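PDB 5IPW: oligopeptide ABC transporter, periplasmic oligopeptide-binding protein, putative from Thermotoga maritima MSB8, which probably binds oligopeptides in the periplasm and passes them to an ABC transporter for uptake. Local coordinates for residues Arg440-Thr446 with Trp467-Leu473. Numbering follows the deposited sequence.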
loop_
_atom_site.group_PDB
_atom_site.type_symbol
_atom_site.label_atom_id
_atom_site.label_comp_id
_atom_site.label_asym_id
_atom_site.label_seq_id
_atom_site.Cartn_x
_atom_site.Cartn_y
_atom_site.Cartn_z
ATOM N N ARG A 440 -16.150 -27.337 22.591
ATOM C CA ARG A 440 -14.932 -27.651 21.874
ATOM C C ARG A 440 -15.077 -27.279 20.407
ATOM O O ARG A 440 -16.158 -27.400 19.826
ATOM C CB ARG A 440 -14.613 -29.143 22.005
ATOM C CG ARG A 440 -13.438 -29.625 21.160
ATOM C CD ARG A 440 -13.155 -31.102 21.380
ATOM N NE ARG A 440 -12.007 -31.564 20.602
ATOM C CZ ARG A 440 -11.363 -32.720 20.788
ATOM N NH1 ARG A 440 -11.735 -33.577 21.738
ATOM N NH2 ARG A 440 -10.327 -33.018 20.014
ATOM N N PHE A 441 -13.978 -26.818 19.819
ATOM C CA PHE A 441 -13.894 -26.646 18.376
ATOM C C PHE A 441 -12.447 -26.637 17.939
ATOM O O PHE A 441 -11.542 -26.542 18.764
ATOM C CB PHE A 441 -14.616 -25.381 17.912
ATOM C CG PHE A 441 -14.100 -24.117 18.532
ATOM C CD1 PHE A 441 -14.551 -23.708 19.781
ATOM C CD2 PHE A 441 -13.183 -23.320 17.861
ATOM C CE1 PHE A 441 -14.088 -22.534 20.352
ATOM C CE2 PHE A 441 -12.715 -22.145 18.428
ATOM C CZ PHE A 441 -13.167 -21.753 19.675
ATOM N N THR A 442 -12.241 -26.758 16.633
ATOM C CA THR A 442 -10.908 -26.833 16.056
ATOM C C THR A 442 -10.539 -25.514 15.379
ATOM O O THR A 442 -11.316 -24.967 14.597
ATOM C CB THR A 442 -10.818 -27.988 15.041
ATOM O OG1 THR A 442 -10.786 -29.235 15.745
ATOM C CG2 THR A 442 -9.561 -27.876 14.182
ATOM N N ILE A 443 -9.347 -25.015 15.697
ATOM C CA ILE A 443 -8.793 -23.849 15.029
ATOM C C ILE A 443 -8.002 -24.336 13.833
ATOM O O ILE A 443 -7.069 -25.129 13.971
ATOM C CB ILE A 443 -7.861 -23.039 15.953
ATOM C CG1 ILE A 443 -8.642 -22.503 17.156
ATOM C CG2 ILE A 443 -7.223 -21.883 15.187
ATOM C CD1 ILE A 443 -7.767 -21.935 18.251
ATOM N N THR A 444 -8.389 -23.853 12.658
ATOM C CA THR A 444 -7.730 -24.211 11.419
ATOM C C THR A 444 -6.740 -23.129 11.037
ATOM O O THR A 444 -7.106 -21.955 10.929
ATOM C CB THR A 444 -8.748 -24.344 10.280
ATOM O OG1 THR A 444 -9.795 -25.230 10.683
ATOM C CG2 THR A 444 -8.075 -24.873 9.009
ATOM N N VAL A 445 -5.489 -23.533 10.823
ATOM C CA VAL A 445 -4.448 -22.617 10.372
ATOM C C VAL A 445 -3.688 -23.224 9.206
ATOM O O VAL A 445 -3.856 -24.398 8.884
ATOM C CB VAL A 445 -3.440 -22.287 11.500
ATOM C CG1 VAL A 445 -4.167 -21.877 12.768
ATOM C CG2 VAL A 445 -2.525 -23.470 11.796
ATOM N N THR A 446 -2.849 -22.407 8.580
ATOM C CA THR A 446 -1.853 -22.899 7.633
ATOM C C THR A 446 -0.541 -22.156 7.886
ATOM O O THR A 446 -0.501 -20.925 7.878
ATOM C CB THR A 446 -2.326 -22.772 6.170
ATOM O OG1 THR A 446 -1.296 -23.234 5.288
ATOM C CG2 THR A 446 -2.705 -21.341 5.822
ATOM N N TRP A 467 -12.403 -25.411 25.000
ATOM C CA TRP A 467 -11.501 -26.446 24.502
ATOM C C TRP A 467 -11.212 -26.220 23.020
ATOM O O TRP A 467 -12.132 -26.175 22.207
ATOM C CB TRP A 467 -12.147 -27.823 24.686
ATOM C CG TRP A 467 -11.238 -29.000 24.457
ATOM C CD1 TRP A 467 -9.963 -28.988 23.953
ATOM C CD2 TRP A 467 -11.557 -30.376 24.694
ATOM N NE1 TRP A 467 -9.469 -30.266 23.883
ATOM C CE2 TRP A 467 -10.426 -31.137 24.329
ATOM C CE3 TRP A 467 -12.688 -31.037 25.190
ATOM C CZ2 TRP A 467 -10.394 -32.530 24.442
ATOM C CZ3 TRP A 467 -12.654 -32.420 25.302
ATOM C CH2 TRP A 467 -11.516 -33.152 24.929
ATOM N N VAL A 468 -9.938 -26.080 22.665
ATOM C CA VAL A 468 -9.564 -26.014 21.261
ATOM C C VAL A 468 -8.402 -26.934 20.942
ATOM O O VAL A 468 -7.584 -27.247 21.810
ATOM C CB VAL A 468 -9.222 -24.577 20.812
ATOM C CG1 VAL A 468 -10.437 -23.670 20.963
ATOM C CG2 VAL A 468 -8.028 -24.026 21.582
ATOM N N GLU A 469 -8.373 -27.383 19.690
ATOM C CA GLU A 469 -7.219 -28.056 19.107
ATOM C C GLU A 469 -6.810 -27.282 17.863
ATOM O O GLU A 469 -7.568 -26.451 17.356
ATOM C CB GLU A 469 -7.545 -29.499 18.719
ATOM C CG GLU A 469 -8.015 -30.377 19.870
ATOM C CD GLU A 469 -6.979 -30.552 20.968
ATOM O OE1 GLU A 469 -5.767 -30.367 20.712
ATOM O OE2 GLU A 469 -7.390 -30.887 22.100
ATOM N N ILE A 470 -5.610 -27.569 17.377
ATOM C CA ILE A 470 -5.015 -26.818 16.287
ATOM C C ILE A 470 -4.700 -27.764 15.142
ATOM O O ILE A 470 -3.894 -28.681 15.302
ATOM C CB ILE A 470 -3.706 -26.137 16.748
ATOM C CG1 ILE A 470 -3.952 -25.227 17.963
ATOM C CG2 ILE A 470 -3.062 -25.362 15.607
ATOM C CD1 ILE A 470 -4.987 -24.139 17.759
ATOM N N GLU A 471 -5.335 -27.552 13.991
ATOM C CA GLU A 471 -4.973 -28.302 12.792
ATOM C C GLU A 471 -4.243 -27.381 11.823
ATOM O O GLU A 471 -4.694 -26.273 11.528
ATOM C CB GLU A 471 -6.187 -29.000 12.141
ATOM C CG GLU A 471 -7.256 -28.101 11.522
ATOM C CD GLU A 471 -8.383 -28.885 10.843
ATOM O OE1 GLU A 471 -9.238 -28.250 10.191
ATOM O OE2 GLU A 471 -8.422 -30.131 10.946
ATOM N N ASN A 472 -3.091 -27.848 11.363
ATOM C CA ASN A 472 -2.283 -27.127 10.404
ATOM C C ASN A 472 -2.447 -27.787 9.047
ATOM O O ASN A 472 -1.976 -28.901 8.831
ATOM C CB ASN A 472 -0.816 -27.161 10.832
ATOM C CG ASN A 472 0.089 -26.392 9.886
ATOM O OD1 ASN A 472 -0.239 -25.286 9.461
ATOM N ND2 ASN A 472 1.230 -26.975 9.548
ATOM N N LEU A 473 -3.125 -27.104 8.134
ATOM C CA LEU A 473 -3.397 -27.664 6.819
ATOM C C LEU A 473 -2.479 -27.069 5.776
ATOM O O LEU A 473 -2.047 -25.922 5.884
ATOM C CB LEU A 473 -4.851 -27.411 6.409
ATOM C CG LEU A 473 -5.929 -27.728 7.451
ATOM C CD1 LEU A 473 -7.310 -27.446 6.875
ATOM C CD2 LEU A 473 -5.821 -29.168 7.931
#
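R440 lies over one face of the W467 indole: its chain, extended from CG to NE, sets CD above the six-membered ring, 3.9 Å from the centroid, as a CH-pi contact. The guanidinium follows as a cation-pi partner, its plane tilted 31° from the ring. W467 holds its indole here with CG anti to the backbone N (chi1 -169°), and NE1 donates to E469 OE2 (2.8 Å), meeting the carboxylate on its anti side but 26° out of its plane. That oxygen, 4.2 Å from R440 NH2 and well out of the guanidinium plane, probably adds only electrostatic attraction. An alanine in place of W467 has no ring or NE1, and would probably leave the R440 chain free to turn and E469 OE2 without this donor.

The opposite face is largely apolar, with N472 at its end bonded through OD1 to G447 N. V468 CG1 sits over the F441 ring, 3.8 Å from its centroid, while I443 and I470 run side by side with I443 CB 3.6 Å from I470 CD1; the beta-branched V468, I443 and I470 suit an extended strand. Further along the R440 face, T442 CG2 packs against E471 CG, and E471 OE1 comes 3.1 Å from T444 OG1. Backbone bonds join the parallel strands, and T446 OG1 closes the end on L473 O (2.9 Å).

The strands belong to a right-handed beta-alpha-beta crossover through helix 448-462, whose W461 and V451 pack on the apolar face. Helix 475-484 meets T444 and L473 on the other face, and strand 489-494 continues the sheet beyond 440-445, leaving 467-472 outermost.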